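Alcohol dehydrogenase (Thermus thermophilus, PDB 2EIH) probably works as a zinc-containing, NAD-dependent alcohol dehydrogenase of the medium-chain type, oxidising or reducing its substrate with a nicotinamide cofactor. Local coordinates at residues R2-R7 and L15-L20. Numbering follows the deposited sequence.
Sequences RAVVMR and LEVADL
Val-5 is the hub of an apolar cluster on one face of this N-terminal beta hairpin, with Ala-18 of the returning strand and Leu-20 just past its end gathered around it. Its CG2 presses on Ala-18 CB at 3.4 Å, tighter than a usual van der Waals contact, while CG1 meets Leu-20 CD1 at 3.6 Å. With chi1 at -72°, CG1 lies anti to the carbonyl carbon, which turns it to Leu-20. Through the sheet, Val-4 CG1 lies against Leu-15 CB, and helix 322-330 packs on both residues. Antiparallel backbone pairing closes the hairpin at Ala-3/Ala-18 and Val-5/Glu-16; Ala-18 N to Ala-3 O is short at 2.8 Å, its reverse partner bent and weak. Farther out, on the Val-5 side, Arg-7 crosses Glu-16 at about a right angle. Replacing Glu-16 with an alanine would probably leave the Arg-7 guanidinium without its carboxylate mate and free to swing off the sheet. At the opposite end, Val-17 CG1 sits over one face of the Arg-2 guanidinium. The salt bridge itself is straight at the hydrogen (177°): Arg-7 NE donates within its guanidinium plane, yet comes down on Glu-16 OE2 from above the carboxylate, 3.1 Å away.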
ATOM      1  N   ARG A   2      18.066  31.315  32.171  1.00 28.70           N
ATOM      2  CA  ARG A   2      16.943  30.887  32.983  1.00 29.11           C
ATOM      3  C   ARG A   2      16.477  29.534  32.457  1.00 28.92           C
ATOM      4  O   ARG A   2      16.524  29.267  31.248  1.00 28.16           O
ATOM      5  CB  ARG A   2      15.785  31.888  32.925  1.00 30.76           C
ATOM      6  CG  ARG A   2      15.949  33.109  33.819  1.00 33.07           C
ATOM      7  CD  ARG A   2      14.740  34.030  33.724  1.00 36.19           C
ATOM      8  NE  ARG A   2      13.582  33.594  34.507  1.00 37.13           N
ATOM      9  CZ  ARG A   2      13.518  33.632  35.838  1.00 40.16           C
ATOM     10  NH1 ARG A   2      14.552  34.079  36.551  1.00 38.73           N
ATOM     11  NH2 ARG A   2      12.408  33.246  36.461  1.00 41.34           N
ATOM     12  N   ALA A   3      16.049  28.675  33.377  1.00 26.60           N
ATOM     13  CA  ALA A   3      15.560  27.357  33.027  1.00 25.25           C
ATOM     14  C   ALA A   3      14.818  26.780  34.212  1.00 27.03           C
ATOM     15  O   ALA A   3      15.042  27.166  35.359  1.00 29.04           O
ATOM     16  CB  ALA A   3      16.718  26.446  32.648  1.00 24.50           C
ATOM     17  N   VAL A   4      13.893  25.885  33.915  1.00 27.51           N
ATOM     18  CA  VAL A   4      13.145  25.202  34.947  1.00 27.39           C
ATOM     19  C   VAL A   4      13.765  23.821  34.987  1.00 28.84           C
ATOM     20  O   VAL A   4      13.587  23.022  34.072  1.00 28.93           O
ATOM     21  CB  VAL A   4      11.665  25.077  34.597  1.00 26.24           C
ATOM     22  CG1 VAL A   4      11.004  24.067  35.518  1.00 26.25           C
ATOM     23  CG2 VAL A   4      10.999  26.429  34.716  1.00 25.76           C
ATOM     24  N   VAL A   5      14.521  23.568  36.046  1.00 31.73           N
ATOM     25  CA  VAL A   5      15.185  22.295  36.226  1.00 33.34           C
ATOM     26  C   VAL A   5      14.330  21.372  37.070  1.00 35.56           C
ATOM     27  O   VAL A   5      13.374  21.797  37.727  1.00 34.74           O
ATOM     28  CB  VAL A   5      16.564  22.459  36.904  1.00 34.03           C
ATOM     29  CG1 VAL A   5      17.554  23.087  35.930  1.00 34.36           C
ATOM     30  CG2 VAL A   5      16.434  23.325  38.152  1.00 33.51           C
ATOM     31  N   MET A   6      14.706  20.101  37.046  1.00 37.95           N
ATOM     32  CA  MET A   6      14.018  19.045  37.764  1.00 40.37           C
ATOM     33  C   MET A   6      14.970  18.535  38.837  1.00 44.03           C
ATOM     34  O   MET A   6      15.727  17.592  38.600  1.00 45.50           O
ATOM     35  CB  MET A   6      13.707  17.936  36.778  1.00 38.60           C
ATOM     36  CG  MET A   6      12.623  17.000  37.178  1.00 36.43           C
ATOM     37  SD  MET A   6      12.447  15.881  35.817  1.00 35.29           S
ATOM     38  CE  MET A   6      12.549  14.338  36.669  1.00 34.79           C
ATOM     39  N   ARG A   7      14.936  19.172  40.005  1.00 46.61           N
ATOM     40  CA  ARG A   7      15.795  18.795  41.122  1.00 49.11           C
ATOM     41  C   ARG A   7      15.689  17.319  41.477  1.00 49.47           C
ATOM     42  O   ARG A   7      16.697  16.647  41.692  1.00 48.79           O
ATOM     43  CB  ARG A   7      15.458  19.632  42.364  1.00 51.28           C
ATOM     44  CG  ARG A   7      15.946  21.079  42.303  1.00 53.50           C
ATOM     45  CD  ARG A   7      17.446  21.146  42.016  1.00 52.52           C
ATOM     46  NE  ARG A   7      17.902  22.516  41.805  1.00 52.31           N
ATOM     47  CZ  ARG A   7      19.074  22.841  41.265  1.00 52.71           C
ATOM     48  NH1 ARG A   7      19.918  21.893  40.876  1.00 51.98           N
ATOM     49  NH2 ARG A   7      19.400  24.120  41.112  1.00 53.07           N
ATOM     50  N   LEU A  15       9.629  21.105  40.237  1.00 38.53           N
ATOM     51  CA  LEU A  15      10.042  21.990  39.146  1.00 38.03           C
ATOM     52  C   LEU A  15      10.377  23.379  39.700  1.00 37.96           C
ATOM     53  O   LEU A  15       9.525  24.059  40.272  1.00 36.57           O
ATOM     54  CB  LEU A  15       8.932  22.090  38.088  1.00 36.38           C
ATOM     55  CG  LEU A  15       8.606  20.806  37.316  1.00 37.69           C
ATOM     56  CD1 LEU A  15       7.339  20.989  36.500  1.00 40.06           C
ATOM     57  CD2 LEU A  15       9.770  20.436  36.408  1.00 38.43           C
ATOM     58  N   GLU A  16      11.626  23.796  39.537  1.00 38.54           N
ATOM     59  CA  GLU A  16      12.034  25.094  40.036  1.00 39.12           C
ATOM     60  C   GLU A  16      12.924  25.823  39.045  1.00 38.73           C
ATOM     61  O   GLU A  16      13.559  25.211  38.186  1.00 35.76           O
ATOM     62  CB  GLU A  16      12.758  24.942  41.381  1.00 41.61           C
ATOM     63  CG  GLU A  16      14.037  24.116  41.323  1.00 44.13           C
ATOM     64  CD  GLU A  16      14.853  24.204  42.603  1.00 46.03           C
ATOM     65  OE1 GLU A  16      14.377  23.703  43.644  1.00 47.56           O
ATOM     66  OE2 GLU A  16      15.962  24.786  42.566  1.00 45.77           O
ATOM     67  N   VAL A  17      12.965  27.142  39.178  1.00 39.14           N
ATOM     68  CA  VAL A  17      13.773  27.972  38.298  1.00 41.55           C
ATOM     69  C   VAL A  17      15.236  27.975  38.746  1.00 41.90           C
ATOM     70  O   VAL A  17      15.524  28.140  39.931  1.00 43.75           O
ATOM     71  CB  VAL A  17      13.246  29.420  38.283  1.00 41.56           C
ATOM     72  CG1 VAL A  17      14.055  30.254  37.297  1.00 40.92           C
ATOM     73  CG2 VAL A  17      11.760  29.429  37.914  1.00 42.47           C
ATOM     74  N   ALA A  18      16.150  27.797  37.796  1.00 41.13           N
ATOM     75  CA  ALA A  18      17.581  27.779  38.094  1.00 41.30           C
ATOM     76  C   ALA A  18      18.351  28.406  36.948  1.00 41.72           C
ATOM     77  O   ALA A  18      17.819  28.587  35.858  1.00 42.30           O
ATOM     78  CB  ALA A  18      18.060  26.356  38.314  1.00 39.91           C
ATOM     79  N   ASP A  19      19.608  28.745  37.202  1.00 43.19           N
ATOM     80  CA  ASP A  19      20.436  29.352  36.178  1.00 44.12           C
ATOM     81  C   ASP A  19      21.427  28.321  35.647  1.00 43.66           C
ATOM     82  O   ASP A  19      22.278  27.841  36.388  1.00 45.19           O
ATOM     83  CB  ASP A  19      21.185  30.550  36.762  1.00 46.97           C
ATOM     84  CG  ASP A  19      21.999  31.289  35.720  1.00 50.42           C
ATOM     85  OD1 ASP A  19      21.393  31.874  34.792  1.00 53.11           O
ATOM     86  OD2 ASP A  19      23.246  31.289  35.826  1.00 51.57           O
ATOM     87  N   LEU A  20      21.316  27.968  34.370  1.00 41.28           N
ATOM     88  CA  LEU A  20      22.230  26.991  33.801  1.00 38.50           C
ATOM     89  C   LEU A  20      23.063  27.623  32.709  1.00 37.84           C
ATOM     90  O   LEU A  20      22.664  28.604  32.089  1.00 38.63           O
ATOM     91  CB  LEU A  20      21.463  25.807  33.209  1.00 38.04           C
ATOM     92  CG  LEU A  20      20.406  25.127  34.075  1.00 38.42           C
ATOM     93  CD1 LEU A  20      19.778  24.016  33.263  1.00 36.90           C
ATOM     94  CD2 LEU A  20      21.024  24.594  35.358  1.00 37.68           C
TER